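Local coordinates for protein pyruvate formate-lyase 2 (Archaeoglobus fulgidus, PDB 2F3O) that is a glycyl radical enzyme of unknown function, probably a lyase related to pyruvate formate-lyase and glycerol dehydratase, at residues A[248-253]-A[284-289]; A[240-245]-A[254-259]. All blocks are in the same frame, centred on the assembly; numbering follows the deposited sequence.

In the fold
Both contacts involve helix 250-267, within the region related to pyruvate formate-lyase. Contact 1 joins its first turn and the two residues before it to the short helix 283-289, and it is only partly buried, with E248 and K288 at the exposed side. Contact 2 lies one to two turns further along and is buried, setting the loop that follows helix 227-241 against the same helix. Their chemistry differs too: contact 1 combines an aromatic pair with a hydrogen bond from a backbone N-H to the D289 carboxylate, whereas contact 2 is largely apolar, with backbone carbonyls beside the side chains and no hydrogen bond between its segments. K241 ties them together through salt bridges to E248 and E252.

Contact 1. Residues A[248-253]-A[284-289]; sequences ETFWEA and PFFKKD
F250, on the first turn of helix 250-267, comes up against F285 of helix 283-289, with their CA atoms 4.6 Å apart, the shortest such distance between 248-253 and 284-289. This proximity brings F285 CB to 3.6 Å from F250 CA. The F285 ring then runs along the start of the other helix: A253 CB lies over one face, 4.0 Å from the ring centroid in a CH-pi contact, while the carbonyl oxygen of E248 meets the ring edge in its plane. F250 and F286 lie side by side and point the same way, each with CG anti to its own backbone nitrogen (chi1 176° and -177°). Their rings form an edge-to-face pair, the edge of F286 turned to the face of F250, with centroids 5.5 Å apart and planes at 69°. Around this pair, I303 of helix 297-310 packs on F250, and L351 of helix 350-362 touches both side chains. The polar link is made by D289, whose OD2 accepts from F250 N at 3.1 Å in a nearly straight bond that arrives from above the carboxylate plane. At the same helix start, T249 is the N-cap, its OG1 accepting from E252 N at 3.1 Å. The negative carboxylate of D289 thus takes up a first-turn N-H and probably interacts favourably with the positive end of the helix dipole.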
ATOM      1  N   GLU A 248     -35.300  13.626  17.345  1.00 50.20           N
ATOM      2  CA  GLU A 248     -35.282  15.058  17.673  1.00 50.84           C
ATOM      3  C   GLU A 248     -35.587  15.375  19.140  1.00 50.85           C
ATOM      4  O   GLU A 248     -35.234  16.450  19.648  1.00 51.39           O
ATOM      5  CB  GLU A 248     -36.202  15.832  16.747  1.00 50.81           C
ATOM      6  CG  GLU A 248     -35.493  16.314  15.501  1.00 52.68           C
ATOM      7  CD  GLU A 248     -36.387  16.253  14.287  1.00 54.73           C
ATOM      8  OE1 GLU A 248     -36.968  15.171  14.046  1.00 54.71           O
ATOM      9  OE2 GLU A 248     -36.509  17.280  13.581  1.00 55.30           O
ATOM     10  N   THR A 249     -36.243  14.444  19.822  1.00 50.56           N
ATOM     11  CA  THR A 249     -36.525  14.628  21.235  1.00 50.51           C
ATOM     12  C   THR A 249     -35.685  13.652  22.077  1.00 50.25           C
ATOM     13  O   THR A 249     -35.111  12.707  21.541  1.00 50.39           O
ATOM     14  CB  THR A 249     -38.048  14.493  21.546  1.00 50.55           C
ATOM     15  OG1 THR A 249     -38.417  13.110  21.599  1.00 50.98           O
ATOM     16  CG2 THR A 249     -38.887  15.202  20.487  1.00 50.08           C
ATOM     17  N   PHE A 250     -35.619  13.897  23.383  1.00 49.52           N
ATOM     18  CA  PHE A 250     -34.859  13.074  24.306  1.00 48.92           C
ATOM     19  C   PHE A 250     -35.458  11.679  24.414  1.00 49.19           C
ATOM     20  O   PHE A 250     -34.734  10.679  24.487  1.00 49.44           O
ATOM     21  CB  PHE A 250     -34.796  13.777  25.672  1.00 48.70           C
ATOM     22  CG  PHE A 250     -34.117  12.985  26.757  1.00 47.51           C
ATOM     23  CD1 PHE A 250     -32.743  13.023  26.898  1.00 47.68           C
ATOM     24  CD2 PHE A 250     -34.857  12.242  27.670  1.00 47.12           C
ATOM     25  CE1 PHE A 250     -32.111  12.302  27.907  1.00 48.09           C
ATOM     26  CE2 PHE A 250     -34.232  11.518  28.681  1.00 47.28           C
ATOM     27  CZ  PHE A 250     -32.859  11.547  28.799  1.00 47.80           C
ATOM     28  N   TRP A 251     -36.783  11.608  24.416  1.00 49.13           N
ATOM     29  CA  TRP A 251     -37.457  10.331  24.530  1.00 49.20           C
ATOM     30  C   TRP A 251     -37.175   9.553  23.253  1.00 49.07           C
ATOM     31  O   TRP A 251     -36.886   8.351  23.302  1.00 49.01           O
ATOM     32  CB  TRP A 251     -38.959  10.548  24.725  1.00 49.55           C
ATOM     33  CG  TRP A 251     -39.774   9.341  25.148  1.00 49.90           C
ATOM     34  CD1 TRP A 251     -39.409   8.014  25.110  1.00 49.97           C
ATOM     35  CD2 TRP A 251     -41.124   9.363  25.628  1.00 50.68           C
ATOM     36  NE1 TRP A 251     -40.442   7.221  25.552  1.00 50.11           N
ATOM     37  CE2 TRP A 251     -41.505   8.023  25.875  1.00 50.83           C
ATOM     38  CE3 TRP A 251     -42.048  10.384  25.877  1.00 50.20           C
ATOM     39  CZ2 TRP A 251     -42.767   7.688  26.365  1.00 51.07           C
ATOM     40  CZ3 TRP A 251     -43.295  10.046  26.366  1.00 49.84           C
ATOM     41  CH2 TRP A 251     -43.643   8.714  26.607  1.00 50.00           C
ATOM     42  N   GLU A 252     -37.228  10.254  22.121  1.00 48.74           N
ATOM     43  CA  GLU A 252     -36.925   9.644  20.843  1.00 48.76           C
ATOM     44  C   GLU A 252     -35.485   9.118  20.771  1.00 48.67           C
ATOM     45  O   GLU A 252     -35.252   8.016  20.268  1.00 48.83           O
ATOM     46  CB  GLU A 252     -37.169  10.635  19.732  1.00 48.81           C
ATOM     47  CG  GLU A 252     -38.588  10.690  19.276  1.00 49.62           C
ATOM     48  CD  GLU A 252     -38.832  11.895  18.401  1.00 51.31           C
ATOM     49  OE1 GLU A 252     -39.905  12.522  18.556  1.00 52.64           O
ATOM     50  OE2 GLU A 252     -37.938  12.233  17.586  1.00 49.80           O
ATOM     51  N   ALA A 253     -34.536   9.895  21.299  1.00 48.18           N
ATOM     52  CA  ALA A 253     -33.145   9.451  21.408  1.00 47.39           C
ATOM     53  C   ALA A 253     -33.003   8.226  22.291  1.00 46.99           C
ATOM     54  O   ALA A 253     -32.410   7.261  21.857  1.00 47.02           O
ATOM     55  CB  ALA A 253     -32.240  10.556  21.895  1.00 47.19           C
ATOM     56  N   PRO A 284     -27.643  17.035  24.212  1.00 51.54           N
ATOM     57  CA  PRO A 284     -28.338  17.972  23.314  1.00 52.29           C
ATOM     58  C   PRO A 284     -29.869  17.848  23.285  1.00 52.79           C
ATOM     59  O   PRO A 284     -30.558  18.866  23.242  1.00 52.98           O
ATOM     60  CB  PRO A 284     -27.749  17.635  21.931  1.00 52.24           C
ATOM     61  CG  PRO A 284     -26.401  17.087  22.234  1.00 51.83           C
ATOM     62  CD  PRO A 284     -26.621  16.263  23.473  1.00 51.67           C
ATOM     63  N   PHE A 285     -30.385  16.625  23.335  1.00 53.47           N
ATOM     64  CA  PHE A 285     -31.826  16.385  23.273  1.00 54.06           C
ATOM     65  C   PHE A 285     -32.466  16.780  24.589  1.00 54.43           C
ATOM     66  O   PHE A 285     -33.549  17.347  24.615  1.00 54.71           O
ATOM     67  CB  PHE A 285     -32.106  14.917  22.962  1.00 54.00           C
ATOM     68  CG  PHE A 285     -31.405  14.430  21.745  1.00 54.76           C
ATOM     69  CD1 PHE A 285     -31.861  14.781  20.484  1.00 55.94           C
ATOM     70  CD2 PHE A 285     -30.262  13.657  21.847  1.00 55.67           C
ATOM     71  CE1 PHE A 285     -31.201  14.360  19.337  1.00 55.37           C
ATOM     72  CE2 PHE A 285     -29.592  13.229  20.700  1.00 56.35           C
ATOM     73  CZ  PHE A 285     -30.068  13.587  19.445  1.00 55.32           C
ATOM     74  N   PHE A 286     -31.762  16.491  25.675  1.00 54.77           N
ATOM     75  CA  PHE A 286     -32.201  16.855  27.002  1.00 54.88           C
ATOM     76  C   PHE A 286     -32.290  18.372  27.189  1.00 54.93           C
ATOM     77  O   PHE A 286     -33.318  18.871  27.631  1.00 55.02           O
ATOM     78  CB  PHE A 286     -31.247  16.251  28.018  1.00 54.97           C
ATOM     79  CG  PHE A 286     -31.642  16.492  29.441  1.00 55.35           C
ATOM     80  CD1 PHE A 286     -32.571  15.676  30.056  1.00 55.40           C
ATOM     81  CD2 PHE A 286     -31.068  17.523  30.176  1.00 55.41           C
ATOM     82  CE1 PHE A 286     -32.925  15.891  31.373  1.00 55.95           C
ATOM     83  CE2 PHE A 286     -31.427  17.745  31.493  1.00 55.54           C
ATOM     84  CZ  PHE A 286     -32.350  16.928  32.092  1.00 55.55           C
ATOM     85  N   LYS A 287     -31.221  19.093  26.853  1.00 55.17           N
ATOM     86  CA  LYS A 287     -31.168  20.550  27.034  1.00 55.61           C
ATOM     87  C   LYS A 287     -32.232  21.273  26.215  1.00 56.41           C
ATOM     88  O   LYS A 287     -32.800  22.252  26.674  1.00 56.53           O
ATOM     89  CB  LYS A 287     -29.766  21.104  26.724  1.00 55.28           C
ATOM     90  CG  LYS A 287     -29.611  22.633  26.780  1.00 54.69           C
ATOM     91  CD  LYS A 287     -28.291  23.047  27.430  1.00 54.38           C
ATOM     92  CE  LYS A 287     -27.886  24.486  27.098  1.00 54.30           C
ATOM     93  NZ  LYS A 287     -27.302  24.653  25.730  1.00 53.98           N
ATOM     94  N   LYS A 288     -32.513  20.767  25.016  1.00 57.23           N
ATOM     95  CA  LYS A 288     -33.530  21.340  24.154  1.00 57.78           C
ATOM     96  C   LYS A 288     -34.901  21.108  24.753  1.00 58.40           C
ATOM     97  O   LYS A 288     -35.678  22.042  24.856  1.00 58.86           O
ATOM     98  CB  LYS A 288     -33.462  20.703  22.777  1.00 57.91           C
ATOM     99  CG  LYS A 288     -34.433  21.259  21.751  1.00 58.77           C
ATOM    100  CD  LYS A 288     -34.487  20.336  20.526  1.00 60.63           C
ATOM    101  CE  LYS A 288     -34.777  21.096  19.232  1.00 60.66           C
ATOM    102  NZ  LYS A 288     -36.197  21.517  19.149  1.00 60.95           N
ATOM    103  N   ASP A 289     -35.180  19.874  25.175  1.00 58.91           N
ATOM    104  CA  ASP A 289     -36.491  19.511  25.718  1.00 59.64           C
ATOM    105  C   ASP A 289     -36.880  20.238  27.023  1.00 60.47           C
ATOM    106  O   ASP A 289     -38.011  20.705  27.144  1.00 61.18           O
ATOM    107  CB  ASP A 289     -36.613  17.995  25.897  1.00 59.54           C
ATOM    108  CG  ASP A 289     -36.904  17.261  24.597  1.00 59.68           C
ATOM    109  OD1 ASP A 289     -36.710  17.851  23.506  1.00 59.82           O
ATOM    110  OD2 ASP A 289     -37.326  16.079  24.672  1.00 59.90           O
TER

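Contact 2. Residues A[240-245]-A[254-259]; sequences RKVPAE and VQFVWL
The loop between two consecutive helices of the pyruvate formate-lyase-like region, 227-241 and 250-267, folds back on the second of them: after helix 227-241 the chain passes through a loop that includes V242 to E245, and helix 250-267 returns past it with L259 directed at it and the F256 ring reaching it. The backbones come closest at P243 and F256, whose CA atoms are 5.0 Å apart. F256 has CG anti to its backbone nitrogen (chi1 -170°), and its ring enters among the loop residues. P243 CA sits over one face, 4.3 Å from the centroid and nearer the edge of the ring than its centre, in a CH-pi contact. E245 O lies beside the ring, level with its plane, and is 3.6 Å from F256 CE2. V242 adds an apolar contact through CB, 3.9 Å from F256 CD2. L163 and L164 of helix 160-164 also pack against F256, and P247 touches it from further along the loop. The loop itself is held by backbone hydrogen bonds from E245 N to K241 O, P243 to F168 and A244 to R169. One turn beyond F256, L259 presents a single branch: its CD1 packs against P243 CG, 4.1 Å away, and lies 3.6 Å from V242 O.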
ATOM      1  N   ARG A 240     -42.227   4.276  15.380  1.00 58.01           N
ATOM      2  CA  ARG A 240     -42.485   4.305  13.953  1.00 58.07           C
ATOM      3  C   ARG A 240     -41.366   5.114  13.346  1.00 57.39           C
ATOM      4  O   ARG A 240     -40.934   4.864  12.227  1.00 57.62           O
ATOM      5  CB  ARG A 240     -43.830   4.986  13.680  1.00 58.27           C
ATOM      6  CG  ARG A 240     -44.203   5.172  12.204  1.00 58.98           C
ATOM      7  CD  ARG A 240     -45.682   5.559  12.033  1.00 59.71           C
ATOM      8  NE  ARG A 240     -46.593   4.907  12.989  1.00 63.41           N
ATOM      9  CZ  ARG A 240     -47.034   3.645  12.907  1.00 65.00           C
ATOM     10  NH1 ARG A 240     -47.868   3.181  13.835  1.00 65.57           N
ATOM     11  NH2 ARG A 240     -46.648   2.838  11.913  1.00 65.24           N
ATOM     12  N   LYS A 241     -40.892   6.089  14.112  1.00 56.59           N
ATOM     13  CA  LYS A 241     -39.936   7.055  13.616  1.00 55.57           C
ATOM     14  C   LYS A 241     -38.516   6.560  13.840  1.00 55.40           C
ATOM     15  O   LYS A 241     -37.695   6.544  12.922  1.00 55.30           O
ATOM     16  CB  LYS A 241     -40.138   8.383  14.327  1.00 55.14           C
ATOM     17  CG  LYS A 241     -39.170   9.433  13.883  1.00 54.84           C
ATOM     18  CD  LYS A 241     -39.132  10.607  14.828  1.00 53.58           C
ATOM     19  CE  LYS A 241     -38.165  11.658  14.316  1.00 52.52           C
ATOM     20  NZ  LYS A 241     -38.406  12.945  15.015  1.00 51.88           N
ATOM     21  N   VAL A 242     -38.222   6.152  15.068  1.00 55.11           N
ATOM     22  CA  VAL A 242     -36.860   5.828  15.408  1.00 54.56           C
ATOM     23  C   VAL A 242     -36.596   4.426  15.864  1.00 54.66           C
ATOM     24  O   VAL A 242     -37.172   3.956  16.840  1.00 55.17           O
ATOM     25  CB  VAL A 242     -36.235   6.751  16.500  1.00 54.47           C
ATOM     26  CG1 VAL A 242     -36.259   8.192  16.080  1.00 54.52           C
ATOM     27  CG2 VAL A 242     -36.901   6.571  17.846  1.00 53.92           C
ATOM     28  N   PRO A 243     -35.929   3.674  15.012  1.00 54.35           N
ATOM     29  CA  PRO A 243     -34.499   3.533  14.877  1.00 53.58           C
ATOM     30  C   PRO A 243     -34.141   3.991  13.445  1.00 52.92           C
ATOM     31  O   PRO A 243     -32.979   4.019  13.080  1.00 53.33           O
ATOM     32  CB  PRO A 243     -34.275   2.029  15.071  1.00 53.59           C
ATOM     33  CG  PRO A 243     -35.646   1.386  14.844  1.00 54.36           C
ATOM     34  CD  PRO A 243     -36.627   2.506  14.461  1.00 54.65           C
ATOM     35  N   ALA A 244     -35.141   4.405  12.662  1.00 52.02           N
ATOM     36  CA  ALA A 244     -34.990   4.626  11.230  1.00 50.89           C
ATOM     37  C   ALA A 244     -34.617   6.067  10.897  1.00 50.26           C
ATOM     38  O   ALA A 244     -33.830   6.317   9.990  1.00 50.29           O
ATOM     39  CB  ALA A 244     -36.254   4.205  10.498  1.00 50.60           C
ATOM     40  N   GLU A 245     -35.174   7.014  11.640  1.00 49.75           N
ATOM     41  CA  GLU A 245     -34.857   8.430  11.445  1.00 49.22           C
ATOM     42  C   GLU A 245     -33.972   8.951  12.552  1.00 48.83           C
ATOM     43  O   GLU A 245     -33.898   8.354  13.619  1.00 48.63           O
ATOM     44  CB  GLU A 245     -36.135   9.269  11.420  1.00 49.34           C
ATOM     45  CG  GLU A 245     -37.185   8.800  10.437  1.00 49.71           C
ATOM     46  CD  GLU A 245     -36.659   8.768   9.016  1.00 51.34           C
ATOM     47  OE1 GLU A 245     -36.980   7.807   8.275  1.00 51.33           O
ATOM     48  OE2 GLU A 245     -35.915   9.702   8.631  1.00 51.73           O
ATOM     49  N   VAL A 254     -33.571   8.235  23.499  1.00 46.41           N
ATOM     50  CA  VAL A 254     -33.377   7.089  24.405  1.00 45.69           C
ATOM     51  C   VAL A 254     -34.038   5.809  23.889  1.00 45.52           C
ATOM     52  O   VAL A 254     -33.516   4.709  24.086  1.00 45.49           O
ATOM     53  CB  VAL A 254     -33.805   7.394  25.859  1.00 45.60           C
ATOM     54  CG1 VAL A 254     -33.587   6.186  26.759  1.00 44.71           C
ATOM     55  CG2 VAL A 254     -33.022   8.565  26.406  1.00 44.64           C
ATOM     56  N   GLN A 255     -35.151   5.957  23.172  1.00 45.37           N
ATOM     57  CA  GLN A 255     -35.799   4.797  22.565  1.00 45.08           C
ATOM     58  C   GLN A 255     -35.005   4.270  21.365  1.00 44.95           C
ATOM     59  O   GLN A 255     -34.925   3.041  21.160  1.00 44.80           O
ATOM     60  CB  GLN A 255     -37.249   5.094  22.196  1.00 44.93           C
ATOM     61  CG  GLN A 255     -38.010   3.906  21.584  1.00 44.61           C
ATOM     62  CD  GLN A 255     -38.095   2.690  22.486  1.00 42.74           C
ATOM     63  OE1 GLN A 255     -38.894   2.639  23.396  1.00 43.17           O
ATOM     64  NE2 GLN A 255     -37.294   1.696  22.203  1.00 43.20           N
ATOM     65  N   PHE A 256     -34.400   5.192  20.606  1.00 44.50           N
ATOM     66  CA  PHE A 256     -33.436   4.830  19.556  1.00 44.29           C
ATOM     67  C   PHE A 256     -32.352   3.909  20.095  1.00 43.96           C
ATOM     68  O   PHE A 256     -32.293   2.743  19.692  1.00 43.88           O
ATOM     69  CB  PHE A 256     -32.782   6.074  18.960  1.00 44.53           C
ATOM     70  CG  PHE A 256     -31.963   5.822  17.721  1.00 45.05           C
ATOM     71  CD1 PHE A 256     -30.807   5.049  17.755  1.00 44.30           C
ATOM     72  CD2 PHE A 256     -32.321   6.425  16.524  1.00 45.94           C
ATOM     73  CE1 PHE A 256     -30.058   4.850  16.627  1.00 45.21           C
ATOM     74  CE2 PHE A 256     -31.563   6.228  15.382  1.00 46.56           C
ATOM     75  CZ  PHE A 256     -30.427   5.438  15.437  1.00 45.40           C
ATOM     76  N   VAL A 257     -31.508   4.429  20.997  1.00 43.42           N
ATOM     77  CA  VAL A 257     -30.412   3.637  21.548  1.00 42.66           C
ATOM     78  C   VAL A 257     -30.858   2.285  22.125  1.00 42.43           C
ATOM     79  O   VAL A 257     -30.248   1.265  21.801  1.00 42.68           O
ATOM     80  CB  VAL A 257     -29.412   4.429  22.477  1.00 42.55           C
ATOM     81  CG1 VAL A 257     -29.857   5.822  22.758  1.00 42.31           C
ATOM     82  CG2 VAL A 257     -29.103   3.670  23.775  1.00 42.69           C
ATOM     83  N   TRP A 258     -31.954   2.235  22.876  1.00 41.63           N
ATOM     84  CA  TRP A 258     -32.346   0.941  23.419  1.00 41.18           C
ATOM     85  C   TRP A 258     -32.828  -0.105  22.378  1.00 41.43           C
ATOM     86  O   TRP A 258     -32.589  -1.319  22.537  1.00 40.98           O
ATOM     87  CB  TRP A 258     -33.309   1.065  24.606  1.00 40.68           C
ATOM     88  CG  TRP A 258     -33.654  -0.272  25.080  1.00 40.37           C
ATOM     89  CD1 TRP A 258     -34.808  -0.958  24.827  1.00 40.19           C
ATOM     90  CD2 TRP A 258     -32.795  -1.178  25.788  1.00 40.62           C
ATOM     91  NE1 TRP A 258     -34.731  -2.218  25.356  1.00 40.25           N
ATOM     92  CE2 TRP A 258     -33.508  -2.379  25.955  1.00 41.21           C
ATOM     93  CE3 TRP A 258     -31.504  -1.085  26.315  1.00 39.37           C
ATOM     94  CZ2 TRP A 258     -32.967  -3.476  26.628  1.00 40.33           C
ATOM     95  CZ3 TRP A 258     -30.977  -2.165  26.983  1.00 39.45           C
ATOM     96  CH2 TRP A 258     -31.702  -3.344  27.131  1.00 40.22           C
ATOM     97  N   LEU A 259     -33.474   0.347  21.305  1.00 41.69           N
ATOM     98  CA  LEU A 259     -33.859  -0.604  20.276  1.00 41.90           C
ATOM     99  C   LEU A 259     -32.633  -1.261  19.658  1.00 41.91           C
ATOM    100  O   LEU A 259     -32.559  -2.499  19.640  1.00 42.00           O
ATOM    101  CB  LEU A 259     -34.762   0.005  19.209  1.00 42.19           C
ATOM    102  CG  LEU A 259     -36.249   0.021  19.608  1.00 43.52           C
ATOM    103  CD1 LEU A 259     -37.100   0.886  18.656  1.00 44.32           C
ATOM    104  CD2 LEU A 259     -36.876  -1.369  19.800  1.00 42.72           C
TER